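Local atomic coordinates of lysozyme inhibitor LprI-like N-terminal domain-containing protein (Burkholderia thailandensis, PDB entry 6AR7), a protein that is of unknown function but, from its LprI-like domain, may inhibit lysozyme. Residues Val28-Cys33 and Asp50-Gln55; Gln54-Glu59 and Met116-Val121; Glu169-Arg174 and Ala215-Phe220; Val184-Glu189 and Gly211-Thr216; Gln65-Thr70 and Leu126-Ala131. All blocks are in the same frame, centred on the assembly; numbering follows the deposited sequence. Where two conformers were deposited one is given.

Interaction 1. Residues Val28-Cys33 and Asp50-Gln55; sequences VAMRQC and DEARQQ
Met30, a selenomethionine, has CG anti to its backbone N (chi1 -173°), and its chain runs extended until it bends at chi3. That course carries it alongside Ala52. Cys33 also has SG anti to N (chi1 -178°), which turns the sulfur toward Glu51. Ala52 CB lies 3.6 Å from Met30 SE. The same methyl lies 4.0 Å from Met30 CG, so one small group meets the chain at several points. The backbones come close here, with Met30 CA and Ala52 CA 6.0 Å apart. The second contact is looser. Glu51 OE1 stands 3.8 Å from Cys33 SG, and no hydrogen bond crosses between the two segments. The carboxylate of Glu51 pairs with Arg39 through OE2. Met30 also touches Leu118 of helix 107-136, and so does Arg53, whose CB points away from helix 25-34. Cys33 SG is bonded to Cys48 SG. The contact is therefore a helix pair, 25-34 on 42-70, tied by a disulfide from the last turn of the first helix to the second turn of the next: a disulfide-linked helical hairpin.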
# COMPACT_ATOMS: atom_id res chain seq x y z
N VAL A 28 -6.32 -0.46 -18.14
CA VAL A 28 -6.61 -0.85 -19.52
C VAL A 28 -5.34 -0.79 -20.36
O VAL A 28 -5.05 -1.70 -21.15
CB VAL A 28 -7.73 0.05 -20.11
CG1 VAL A 28 -7.91 -0.18 -21.61
CG2 VAL A 28 -9.05 -0.20 -19.36
N ALA A 29 -4.55 0.28 -20.20
CA ALA A 29 -3.32 0.44 -20.98
C ALA A 29 -2.29 -0.63 -20.63
O ALA A 29 -1.61 -1.16 -21.52
CB ALA A 29 -2.76 1.84 -20.76
N MSE A 30 -2.14 -0.95 -19.35
CA MSE A 30 -1.19 -1.99 -18.97
C MSE A 30 -1.54 -3.33 -19.62
O MSE A 30 -0.67 -4.04 -20.11
CB MSE A 30 -1.15 -2.16 -17.46
CG MSE A 30 -0.06 -3.11 -17.02
SE MSE A 30 -0.21 -3.39 -15.09
CE MSE A 30 -1.55 -4.80 -15.09
N ARG A 31 -2.84 -3.63 -19.63
CA ARG A 31 -3.35 -4.83 -20.29
C ARG A 31 -2.96 -4.86 -21.76
O ARG A 31 -2.46 -5.87 -22.27
CB ARG A 31 -4.87 -4.86 -20.11
CG ARG A 31 -5.51 -6.21 -20.12
CD ARG A 31 -6.94 -6.11 -19.57
NE ARG A 31 -6.95 -5.88 -18.12
CZ ARG A 31 -8.04 -5.59 -17.40
NH1 ARG A 31 -9.22 -5.50 -17.99
NH2 ARG A 31 -7.94 -5.39 -16.09
N GLN A 32 -3.21 -3.76 -22.47
CA GLN A 32 -2.78 -3.66 -23.86
C GLN A 32 -1.26 -3.74 -23.96
O GLN A 32 -0.73 -4.40 -24.86
CB GLN A 32 -3.30 -2.36 -24.46
CG GLN A 32 -4.81 -2.33 -24.54
CD GLN A 32 -5.35 -0.96 -24.81
OE1 GLN A 32 -4.78 0.05 -24.41
NE2 GLN A 32 -6.48 -0.91 -25.50
N CYS A 33 -0.54 -3.12 -23.03
CA CYS A 33 0.91 -3.16 -23.07
C CYS A 33 1.43 -4.59 -22.93
O CYS A 33 2.29 -5.03 -23.71
CB CYS A 33 1.48 -2.27 -21.97
SG CYS A 33 3.29 -2.14 -21.89
N ASP A 50 6.01 -1.58 -14.57
CA ASP A 50 6.69 -0.40 -14.04
C ASP A 50 6.10 0.88 -14.64
O ASP A 50 5.98 1.89 -13.93
CB ASP A 50 8.20 -0.50 -14.32
CG ASP A 50 8.90 -1.53 -13.42
OD1 ASP A 50 8.35 -1.90 -12.36
OD2 ASP A 50 10.01 -1.97 -13.78
N GLU A 51 5.72 0.86 -15.91
CA GLU A 51 5.09 2.04 -16.51
C GLU A 51 3.73 2.31 -15.87
O GLU A 51 3.37 3.47 -15.61
CB GLU A 51 4.95 1.85 -18.02
CG GLU A 51 6.27 2.07 -18.79
CD GLU A 51 6.28 1.43 -20.16
OE1 GLU A 51 5.27 0.80 -20.53
OE2 GLU A 51 7.31 1.57 -20.87
N ALA A 52 2.96 1.25 -15.59
CA ALA A 52 1.68 1.41 -14.90
C ALA A 52 1.89 1.98 -13.51
O ALA A 52 1.14 2.87 -13.07
CB ALA A 52 0.97 0.05 -14.84
N ARG A 53 2.92 1.51 -12.81
CA ARG A 53 3.18 2.00 -11.47
C ARG A 53 3.51 3.49 -11.48
O ARG A 53 3.04 4.24 -10.62
CB ARG A 53 4.32 1.21 -10.82
CG ARG A 53 4.48 1.55 -9.35
CD ARG A 53 5.86 1.26 -8.83
NE ARG A 53 6.82 2.17 -9.44
CZ ARG A 53 7.84 1.76 -10.18
NH1 ARG A 53 8.05 0.46 -10.37
NH2 ARG A 53 8.66 2.66 -10.73
N GLN A 54 4.32 3.92 -12.43
CA GLN A 54 4.64 5.35 -12.53
C GLN A 54 3.38 6.17 -12.82
O GLN A 54 3.21 7.26 -12.28
CB GLN A 54 5.67 5.58 -13.64
CG GLN A 54 7.08 5.09 -13.32
CD GLN A 54 7.97 5.11 -14.56
OE1 GLN A 54 8.12 6.15 -15.20
NE2 GLN A 54 8.56 3.97 -14.89
N GLN A 55 2.50 5.66 -13.68
CA GLN A 55 1.26 6.38 -13.96
C GLN A 55 0.37 6.44 -12.72
O GLN A 55 -0.17 7.50 -12.41
CB GLN A 55 0.54 5.73 -15.14
CG GLN A 55 1.31 5.98 -16.46
CD GLN A 55 0.87 5.10 -17.58
OE1 GLN A 55 -0.30 4.76 -17.69
NE2 GLN A 55 1.79 4.74 -18.46

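Interaction 2. Residues Gln54-Glu59 and Met116-Val121; sequences QQWQGE and MRLQPV
Two apolar contacts join Trp56 to helix 107-136. Val121, which takes the largest share of the contact, sets its CG1 methyl 3.8 Å from Trp56 CB. Leu118 adds the other, its CD1 lying 3.9 Å from Trp56 CD1, with the leucine slanting past the indole. A second kind of contact is methyl packing on polar atoms. Val121 CG1 reaches the backbone of helix 42-70, 3.4 Å from Gln57 N. It gets there because it stands anti to the Val121 N (chi1 -176°). The Gln57 side chain crosses Val121 at about a right angle and brings OE1 to 3.7 Å from Val121 CG1. No hydrogen bond joins the two segments. The indole is held from outside them, Trp56 NE1 bonding to Asp27 OD1. A charged link lies at the margin, where Glu59 pairs with Arg129. Near Pro120 the helix 107-136 is kinked. The short axes pass 9.0 Å apart at 21°, both running the same way, as in parallel-packed neighbours of an all-helical bundle.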
# COMPACT_ATOMS: atom_id res chain seq x y z
N GLN A 54 4.32 3.92 -12.43
CA GLN A 54 4.64 5.35 -12.53
C GLN A 54 3.38 6.17 -12.82
O GLN A 54 3.21 7.26 -12.28
CB GLN A 54 5.67 5.58 -13.64
CG GLN A 54 7.08 5.09 -13.32
CD GLN A 54 7.97 5.11 -14.56
OE1 GLN A 54 8.12 6.15 -15.20
NE2 GLN A 54 8.56 3.97 -14.89
N GLN A 55 2.50 5.66 -13.68
CA GLN A 55 1.26 6.38 -13.96
C GLN A 55 0.37 6.44 -12.72
O GLN A 55 -0.17 7.50 -12.41
CB GLN A 55 0.54 5.73 -15.14
CG GLN A 55 1.31 5.98 -16.46
CD GLN A 55 0.87 5.10 -17.58
OE1 GLN A 55 -0.30 4.76 -17.69
NE2 GLN A 55 1.79 4.74 -18.46
N TRP A 56 0.28 5.33 -11.97
CA TRP A 56 -0.46 5.37 -10.71
C TRP A 56 0.16 6.36 -9.73
O TRP A 56 -0.57 6.99 -8.96
CB TRP A 56 -0.55 3.99 -10.09
CG TRP A 56 -1.62 3.18 -10.70
CD1 TRP A 56 -1.46 2.06 -11.47
CD2 TRP A 56 -3.03 3.46 -10.68
NE1 TRP A 56 -2.69 1.62 -11.91
CE2 TRP A 56 -3.67 2.46 -11.43
CE3 TRP A 56 -3.81 4.46 -10.08
CZ2 TRP A 56 -5.04 2.41 -11.59
CZ3 TRP A 56 -5.18 4.40 -10.24
CH2 TRP A 56 -5.78 3.39 -10.99
N GLN A 57 1.48 6.49 -9.72
CA GLN A 57 2.09 7.46 -8.83
C GLN A 57 1.69 8.88 -9.22
O GLN A 57 1.48 9.75 -8.36
CB GLN A 57 3.61 7.28 -8.82
CG GLN A 57 4.35 8.29 -7.93
CD GLN A 57 3.92 8.23 -6.48
OE1 GLN A 57 3.95 7.17 -5.86
NE2 GLN A 57 3.51 9.38 -5.93
N GLY A 58 1.54 9.14 -10.52
CA GLY A 58 1.00 10.43 -10.92
C GLY A 58 -0.41 10.65 -10.42
O GLY A 58 -0.79 11.77 -10.07
N GLU A 59 -1.22 9.58 -10.37
CA GLU A 59 -2.57 9.73 -9.86
C GLU A 59 -2.59 9.92 -8.35
O GLU A 59 -3.46 10.62 -7.82
CB GLU A 59 -3.44 8.54 -10.27
CG GLU A 59 -3.66 8.50 -11.78
CD GLU A 59 -4.25 9.80 -12.30
OE1 GLU A 59 -5.38 10.14 -11.88
OE2 GLU A 59 -3.58 10.50 -13.10
N MSE A 116 4.47 -6.48 -6.41
CA MSE A 116 4.63 -5.92 -5.06
C MSE A 116 4.81 -4.41 -5.07
O MSE A 116 4.35 -3.71 -4.19
CB MSE A 116 5.85 -6.52 -4.36
CG MSE A 116 5.71 -7.92 -3.81
SE MSE A 116 6.09 -7.85 -1.91
CE MSE A 116 4.45 -6.92 -1.47
N ARG A 117 5.57 -3.92 -6.06
CA ARG A 117 5.85 -2.49 -6.17
C ARG A 117 4.68 -1.73 -6.77
O ARG A 117 4.46 -0.57 -6.42
CB ARG A 117 7.08 -2.24 -7.05
CG ARG A 117 8.35 -2.99 -6.65
CD ARG A 117 9.58 -2.45 -7.42
NE ARG A 117 9.49 -2.55 -8.88
CZ ARG A 117 9.94 -3.59 -9.59
NH1 ARG A 117 10.50 -4.62 -8.98
NH2 ARG A 117 9.83 -3.60 -10.92
N LEU A 118 3.92 -2.37 -7.66
CA LEU A 118 2.81 -1.72 -8.36
C LEU A 118 1.58 -1.53 -7.47
O LEU A 118 1.06 -0.42 -7.35
CB LEU A 118 2.45 -2.55 -9.59
CG LEU A 118 1.11 -2.33 -10.30
CD1 LEU A 118 1.03 -0.87 -10.83
CD2 LEU A 118 0.92 -3.34 -11.46
N GLN A 119 1.10 -2.60 -6.84
CA GLN A 119 -0.21 -2.56 -6.20
C GLN A 119 -0.35 -1.52 -5.08
O GLN A 119 -1.45 -0.95 -4.95
CB GLN A 119 -0.58 -3.95 -5.67
CG GLN A 119 -0.68 -5.05 -6.74
CD GLN A 119 -1.58 -4.65 -7.92
OE1 GLN A 119 -2.57 -3.94 -7.74
NE2 GLN A 119 -1.24 -5.13 -9.11
N PRO A 120 0.65 -1.27 -4.23
CA PRO A 120 0.44 -0.27 -3.17
C PRO A 120 0.30 1.14 -3.71
O PRO A 120 -0.34 1.97 -3.06
CB PRO A 120 1.70 -0.40 -2.29
CG PRO A 120 2.28 -1.72 -2.61
CD PRO A 120 1.90 -2.02 -4.03
N VAL A 121 0.93 1.44 -4.84
CA VAL A 121 0.80 2.76 -5.44
C VAL A 121 -0.60 2.92 -5.99
O VAL A 121 -1.29 3.91 -5.71
CB VAL A 121 1.87 2.97 -6.52
CG1 VAL A 121 1.82 4.40 -7.10
CG2 VAL A 121 3.24 2.69 -5.94

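Interaction 3. Residues Glu169-Arg174 and Ala215-Phe220; sequences EKLRAR and ATLKRF
Leu171 and Phe220 make the tight part of this contact. Both leucine methyls press on one carbon: Phe220 CB is 3.6 Å from Leu171 CD1 and also 3.6 Å from Leu171 CD2. The fork of the leucine thus straddles the base of the phenylalanine. CD2 goes on to the ring, 3.9 Å from Phe220 CD2, in an oblique approach. Phe220 CG is anti to its carbonyl carbon (chi1 -79°), and the ring then leads away from helix 155-174 toward Leu96 and Val100 of helix 73-101. Leu217 adds a lighter touch, with its CD2 4.0 Å from Leu171 CD2. The other side is loose and polar. Lys170 and Lys218 run out on the same side, without touching. Lys170 NZ and Arg174 NH1 make weak hydrogen bonds to Ser221, at OG and O respectively. The CE of Lys170 lies over one face of the Arg174 guanidinium, 3.5 Å above its plane. Leu171 also meets Leu183 of helix 180-197, so it packs against two helices. Between the two segments there is no hydrogen bond or salt bridge. Their hold on each other is therefore by shape and the burial of apolar surface, with the charged chains left at the border.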
# COMPACT_ATOMS: atom_id res chain seq x y z
N GLU A 169 5.83 -12.34 12.65
CA GLU A 169 6.78 -13.14 13.42
C GLU A 169 7.32 -14.30 12.59
O GLU A 169 8.52 -14.61 12.66
CB GLU A 169 6.13 -13.64 14.71
CG GLU A 169 5.92 -12.50 15.70
CD GLU A 169 7.23 -11.86 16.13
OE1 GLU A 169 8.27 -12.56 16.14
OE2 GLU A 169 7.23 -10.64 16.41
N LYS A 170 6.46 -14.96 11.81
CA LYS A 170 6.93 -16.02 10.92
C LYS A 170 7.96 -15.48 9.92
O LYS A 170 8.97 -16.12 9.66
CB LYS A 170 5.74 -16.66 10.21
CG LYS A 170 6.09 -17.81 9.27
CD LYS A 170 4.83 -18.44 8.67
CE LYS A 170 5.11 -19.11 7.32
NZ LYS A 170 3.91 -19.14 6.42
N LEU A 171 7.70 -14.29 9.34
CA LEU A 171 8.66 -13.69 8.41
C LEU A 171 9.96 -13.34 9.11
O LEU A 171 11.05 -13.66 8.62
CB LEU A 171 8.06 -12.44 7.76
CG LEU A 171 9.02 -11.57 6.93
CD1 LEU A 171 9.63 -12.31 5.74
CD2 LEU A 171 8.27 -10.32 6.44
N ARG A 172 9.86 -12.68 10.26
CA ARG A 172 11.07 -12.26 10.96
C ARG A 172 11.97 -13.45 11.25
O ARG A 172 13.20 -13.35 11.13
CB ARG A 172 10.71 -11.54 12.26
CG ARG A 172 11.93 -11.23 13.10
CD ARG A 172 11.76 -9.98 13.94
NE ARG A 172 11.19 -10.25 15.25
CZ ARG A 172 10.83 -9.31 16.11
NH1 ARG A 172 10.32 -9.64 17.29
NH2 ARG A 172 10.96 -8.02 15.78
N ALA A 173 11.38 -14.59 11.63
CA ALA A 173 12.18 -15.76 11.95
C ALA A 173 12.81 -16.39 10.71
O ALA A 173 13.87 -17.01 10.82
CB ALA A 173 11.33 -16.80 12.70
N ARG A 174 12.17 -16.28 9.55
CA ARG A 174 12.69 -16.92 8.34
C ARG A 174 13.70 -16.05 7.59
O ARG A 174 14.33 -16.54 6.65
CB ARG A 174 11.55 -17.30 7.40
CG ARG A 174 10.84 -18.59 7.81
CD ARG A 174 9.63 -18.85 6.93
NE ARG A 174 8.85 -19.98 7.41
CZ ARG A 174 8.16 -20.79 6.61
NH1 ARG A 174 8.14 -20.58 5.30
NH2 ARG A 174 7.47 -21.80 7.13
N ALA A 215 -1.48 -9.69 3.89
CA ALA A 215 -1.19 -10.40 2.65
C ALA A 215 0.26 -10.17 2.20
O ALA A 215 0.92 -11.10 1.73
CB ALA A 215 -2.17 -9.96 1.56
N THR A 216 0.76 -8.95 2.34
CA THR A 216 2.16 -8.69 2.01
C THR A 216 3.10 -9.52 2.89
O THR A 216 3.99 -10.20 2.37
CB THR A 216 2.47 -7.19 2.17
OG1 THR A 216 1.66 -6.41 1.28
CG2 THR A 216 3.94 -6.93 1.88
N LEU A 217 2.90 -9.48 4.21
CA LEU A 217 3.79 -10.21 5.11
C LEU A 217 3.69 -11.71 4.88
O LEU A 217 4.69 -12.43 4.99
CB LEU A 217 3.44 -9.88 6.57
CG LEU A 217 3.62 -8.42 7.02
CD1 LEU A 217 3.24 -8.29 8.47
CD2 LEU A 217 5.04 -7.90 6.77
N LYS A 218 2.49 -12.21 4.56
CA LYS A 218 2.34 -13.64 4.30
C LYS A 218 3.13 -14.05 3.06
O LYS A 218 3.81 -15.08 3.06
CB LYS A 218 0.85 -13.97 4.14
CG LYS A 218 0.56 -15.41 3.77
CD LYS A 218 -0.94 -15.64 3.61
CE LYS A 218 -1.25 -17.11 3.39
NZ LYS A 218 -2.07 -17.33 2.16
N ARG A 219 3.02 -13.26 2.00
CA ARG A 219 3.78 -13.56 0.80
C ARG A 219 5.27 -13.51 1.07
O ARG A 219 6.01 -14.39 0.61
CB ARG A 219 3.40 -12.59 -0.33
CG ARG A 219 4.22 -12.81 -1.57
CD ARG A 219 3.67 -12.00 -2.77
NE ARG A 219 2.24 -12.27 -2.96
CZ ARG A 219 1.74 -13.35 -3.55
NH1 ARG A 219 2.56 -14.28 -4.03
NH2 ARG A 219 0.43 -13.51 -3.66
N PHE A 220 5.72 -12.50 1.82
CA PHE A 220 7.13 -12.44 2.19
C PHE A 220 7.55 -13.71 2.91
O PHE A 220 8.62 -14.26 2.64
CB PHE A 220 7.39 -11.24 3.09
CG PHE A 220 7.49 -9.95 2.38
CD1 PHE A 220 7.83 -9.90 1.05
CD2 PHE A 220 7.23 -8.76 3.05
CE1 PHE A 220 7.95 -8.70 0.41
CE2 PHE A 220 7.33 -7.55 2.41
CZ PHE A 220 7.68 -7.52 1.09

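Interaction 4. Residues Val184-Glu189 and Gly211-Thr216; sequences VAAQRE and GARVAT
Arg213 grips Gln187 side-on, and both bonds end on the same oxygen. Its main charged partner is Glu93 of helix 73-101, whose OE2 forms a salt bridge with Arg213 NH1. Arg213 NE gives its hydrogen to Gln187 OE1 at 2.8 Å, with an N-H...O angle of 152°. Arg213 NH2 bonds to that OE1 at 3.0 Å, and its angle is more bent, 138°. The oxygen lies in the plane of the guanidinium, at its edge. The amide and guanidinium planes are nearly coplanar, 12° apart. Two donors on one acceptor should limit rotation of the amide. Both side chains start anti to their backbone N and bend at chi2, which lets them meet although Gln187 CA and Arg213 CA are 9.2 Å apart. The buried guanidinium thus joins three helices, 73-101, 180-197 and 203-223, as a polar crosslink inside the all-helical bundle. The acid probably balances the arginine's charge and steadies the ion. Between the two segments the packing is slight. Ala186 CB lies 4.2 Å from Arg213 NH2, in van der Waals range. The same alanine touches Glu93 and Leu96. Arg213 also packs on Trp89 and Leu96 of helix 73-101. Met164 and Tyr168 of helix 155-174 touch Gln187.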
# COMPACT_ATOMS: atom_id res chain seq x y z
N VAL A 184 11.79 -4.65 10.74
CA VAL A 184 11.39 -3.86 11.91
C VAL A 184 11.11 -2.42 11.50
O VAL A 184 10.07 -1.85 11.85
CB VAL A 184 12.48 -3.93 13.00
CG1 VAL A 184 12.11 -3.02 14.17
CG2 VAL A 184 12.69 -5.36 13.48
N ALA A 185 12.03 -1.82 10.74
CA ALA A 185 11.88 -0.43 10.36
C ALA A 185 10.68 -0.22 9.42
O ALA A 185 9.88 0.71 9.61
CB ALA A 185 13.17 0.07 9.71
N ALA A 186 10.53 -1.09 8.41
CA ALA A 186 9.40 -0.93 7.49
C ALA A 186 8.07 -1.08 8.20
O ALA A 186 7.13 -0.31 7.97
CB ALA A 186 9.50 -1.94 6.35
N GLN A 187 7.97 -2.08 9.09
CA GLN A 187 6.71 -2.34 9.77
C GLN A 187 6.35 -1.21 10.72
O GLN A 187 5.17 -0.85 10.85
CB GLN A 187 6.80 -3.65 10.54
CG GLN A 187 5.49 -4.03 11.20
CD GLN A 187 4.40 -4.32 10.19
OE1 GLN A 187 4.67 -4.52 9.00
NE2 GLN A 187 3.17 -4.34 10.65
N ARG A 188 7.34 -0.66 11.41
CA ARG A 188 7.08 0.47 12.30
C ARG A 188 6.51 1.66 11.52
O ARG A 188 5.57 2.31 11.96
CB ARG A 188 8.35 0.85 13.04
CG ARG A 188 8.24 2.09 13.90
CD ARG A 188 9.54 2.30 14.70
NE ARG A 188 10.71 2.45 13.83
CZ ARG A 188 11.81 1.70 13.92
NH1 ARG A 188 11.89 0.75 14.85
NH2 ARG A 188 12.83 1.90 13.10
N GLU A 189 7.06 1.94 10.34
CA GLU A 189 6.52 3.07 9.61
C GLU A 189 5.19 2.74 8.97
O GLU A 189 4.33 3.62 8.84
CB GLU A 189 7.53 3.61 8.62
CG GLU A 189 8.53 4.51 9.33
CD GLU A 189 9.81 4.68 8.57
OE1 GLU A 189 10.51 5.69 8.80
OE2 GLU A 189 10.10 3.79 7.75
N GLY A 211 -5.61 -5.89 6.59
CA GLY A 211 -5.66 -7.10 5.79
C GLY A 211 -4.70 -7.06 4.61
O GLY A 211 -4.10 -8.08 4.25
N ALA A 212 -4.53 -5.88 4.01
CA ALA A 212 -3.56 -5.73 2.93
C ALA A 212 -2.14 -5.95 3.43
O ALA A 212 -1.34 -6.61 2.76
CB ALA A 212 -3.67 -4.34 2.28
N ARG A 213 -1.81 -5.43 4.62
CA ARG A 213 -0.49 -5.68 5.18
C ARG A 213 -0.32 -7.16 5.54
O ARG A 213 0.76 -7.72 5.35
CB ARG A 213 -0.26 -4.77 6.39
CG ARG A 213 1.18 -4.83 6.94
CD ARG A 213 2.21 -4.49 5.87
NE ARG A 213 3.56 -4.34 6.44
CZ ARG A 213 4.67 -4.20 5.71
NH1 ARG A 213 4.58 -4.18 4.39
NH2 ARG A 213 5.86 -4.08 6.29
N VAL A 214 -1.38 -7.81 6.03
CA VAL A 214 -1.31 -9.26 6.29
C VAL A 214 -0.86 -10.01 5.03
O VAL A 214 0.03 -10.87 5.08
CB VAL A 214 -2.67 -9.80 6.78
CG1 VAL A 214 -2.64 -11.31 6.80
CG2 VAL A 214 -3.04 -9.28 8.19
N ALA A 215 -1.48 -9.69 3.89
CA ALA A 215 -1.19 -10.40 2.65
C ALA A 215 0.26 -10.17 2.20
O ALA A 215 0.92 -11.10 1.73
CB ALA A 215 -2.17 -9.96 1.56
N THR A 216 0.76 -8.95 2.34
CA THR A 216 2.16 -8.69 2.01
C THR A 216 3.10 -9.52 2.89
O THR A 216 3.99 -10.20 2.37
CB THR A 216 2.47 -7.19 2.17
OG1 THR A 216 1.66 -6.41 1.28
CG2 THR A 216 3.94 -6.93 1.88

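Interaction 5. Residues Gln65-Thr70 and Leu126-Ala131; sequences QRLVKT and LALRGA
Leu67 meets Leu128 and Ala131 where helices 42-70 and 107-136 pack side by side in the helical bundle. The short axes are 9.2 Å apart and run in the same general direction, at 28°. From its CB, which points toward helix 107-136, Leu67 leads to CG, set anti to the backbone N (chi1 -158°). Neither CB nor CG makes a close contact with the other segment. The branch CD1 does the touching. It lies 3.7 Å from Ala131 CB and 3.8 Å from Leu128 CD2, between the two side chains. The other branch, CD2, makes no close contact with 126-131. Leu67 also packs on Ala132 and Tyr135. Leu67 and Leu128 cross at about a right angle. Trp79 of helix 73-101 packs on Leu67, Leu128 and Ala131. At the exposed border Arg66 brings NH2 to 4.2 Å from Arg129 O, too far to bond. Arg66 NH1 pairs with Asp133, and Arg129 with Asp24. Behind the contact, Thr70 OG1 donates to Arg66 O at 3.1 Å, from above the carbonyl plane.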
# COMPACT_ATOMS: atom_id res chain seq x y z
N GLN A 65 -3.43 16.28 -4.47
CA GLN A 65 -3.55 17.73 -4.64
C GLN A 65 -5.01 18.18 -4.63
O GLN A 65 -5.34 19.18 -3.98
CB GLN A 65 -2.84 18.16 -5.92
CG GLN A 65 -1.32 18.17 -5.81
CD GLN A 65 -0.82 18.90 -4.56
OE1 GLN A 65 -1.34 19.95 -4.18
NE2 GLN A 65 0.22 18.35 -3.93
N ARG A 66 -5.90 17.47 -5.33
CA ARG A 66 -7.33 17.78 -5.24
C ARG A 66 -7.80 17.75 -3.79
O ARG A 66 -8.53 18.63 -3.33
CB ARG A 66 -8.14 16.78 -6.05
CG ARG A 66 -8.38 17.14 -7.49
CD ARG A 66 -9.69 16.49 -7.88
NE ARG A 66 -9.56 15.04 -7.87
CZ ARG A 66 -10.52 14.21 -7.48
NH1 ARG A 66 -11.67 14.69 -7.02
NH2 ARG A 66 -10.31 12.90 -7.52
N LEU A 67 -7.39 16.71 -3.05
CA LEU A 67 -7.84 16.53 -1.68
C LEU A 67 -7.43 17.71 -0.81
O LEU A 67 -8.23 18.23 -0.03
CB LEU A 67 -7.26 15.23 -1.12
CG LEU A 67 -7.96 14.57 0.07
CD1 LEU A 67 -7.50 13.14 0.20
CD2 LEU A 67 -7.64 15.32 1.34
N VAL A 68 -6.18 18.16 -0.95
CA VAL A 68 -5.69 19.26 -0.14
C VAL A 68 -6.46 20.54 -0.46
O VAL A 68 -6.72 21.36 0.43
CB VAL A 68 -4.17 19.43 -0.35
CG1 VAL A 68 -3.68 20.76 0.21
CG2 VAL A 68 -3.41 18.28 0.26
N LYS A 69 -6.87 20.71 -1.72
CA LYS A 69 -7.58 21.92 -2.11
C LYS A 69 -9.05 21.88 -1.72
O LYS A 69 -9.66 22.94 -1.54
CB LYS A 69 -7.42 22.18 -3.61
N THR A 70 -9.67 20.70 -1.63
CA THR A 70 -11.11 20.64 -1.38
C THR A 70 -11.50 20.21 0.02
O THR A 70 -12.64 20.47 0.42
CB THR A 70 -11.79 19.71 -2.39
OG1 THR A 70 -11.36 18.36 -2.18
CG2 THR A 70 -11.47 20.15 -3.81
N LEU A 126 -6.26 5.13 -5.25
CA LEU A 126 -7.70 4.93 -5.17
C LEU A 126 -8.28 5.45 -3.86
O LEU A 126 -9.40 5.96 -3.82
CB LEU A 126 -8.03 3.45 -5.35
CG LEU A 126 -7.68 2.85 -6.70
CD1 LEU A 126 -7.88 1.33 -6.65
CD2 LEU A 126 -8.53 3.50 -7.80
N ALA A 127 -7.53 5.29 -2.77
CA ALA A 127 -7.97 5.81 -1.48
C ALA A 127 -8.03 7.33 -1.49
O ALA A 127 -8.99 7.92 -0.99
CB ALA A 127 -7.04 5.32 -0.37
N LEU A 128 -6.99 7.97 -2.04
CA LEU A 128 -6.99 9.43 -2.13
C LEU A 128 -8.13 9.90 -3.01
O LEU A 128 -8.82 10.88 -2.69
CB LEU A 128 -5.64 9.90 -2.66
CG LEU A 128 -4.49 9.75 -1.67
CD1 LEU A 128 -3.19 9.90 -2.37
CD2 LEU A 128 -4.60 10.85 -0.62
N ARG A 129 -8.36 9.20 -4.13
CA ARG A 129 -9.45 9.56 -5.03
C ARG A 129 -10.79 9.46 -4.33
O ARG A 129 -11.63 10.34 -4.47
CB ARG A 129 -9.45 8.65 -6.25
CG ARG A 129 -8.44 8.94 -7.29
CD ARG A 129 -8.61 7.88 -8.38
NE ARG A 129 -7.74 8.11 -9.53
CZ ARG A 129 -7.75 7.33 -10.61
NH1 ARG A 129 -8.59 6.31 -10.66
NH2 ARG A 129 -6.96 7.60 -11.63
N GLY A 130 -11.01 8.36 -3.61
CA GLY A 130 -12.28 8.19 -2.92
C GLY A 130 -12.55 9.31 -1.93
O GLY A 130 -13.66 9.83 -1.85
N ALA A 131 -11.53 9.71 -1.18
CA ALA A 131 -11.70 10.81 -0.23
C ALA A 131 -11.97 12.12 -0.96
O ALA A 131 -12.90 12.84 -0.62
CB ALA A 131 -10.48 10.93 0.68

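In the fold
The chain is all helical, and its contacts fall into two groups. Interactions 1, 2 and 5 lie in the first LprI-like region and use helix 42-70. Interactions 1 and 2 share Gln54 and Gln55, their centres about 10 Å apart. Interactions 2 and 5, centres about 16 Å apart, also share helix 107-136, and their segments alternate along the chain. Interaction 1 closes before interaction 5 opens. Interactions 3 and 4 follow in the second LprI-like region. Their centres are about 9 Å apart, and both end on one stretch of helix 203-223. Helix 73-101 touches both groups, consistent with the two LprI-like regions packing as one helical body.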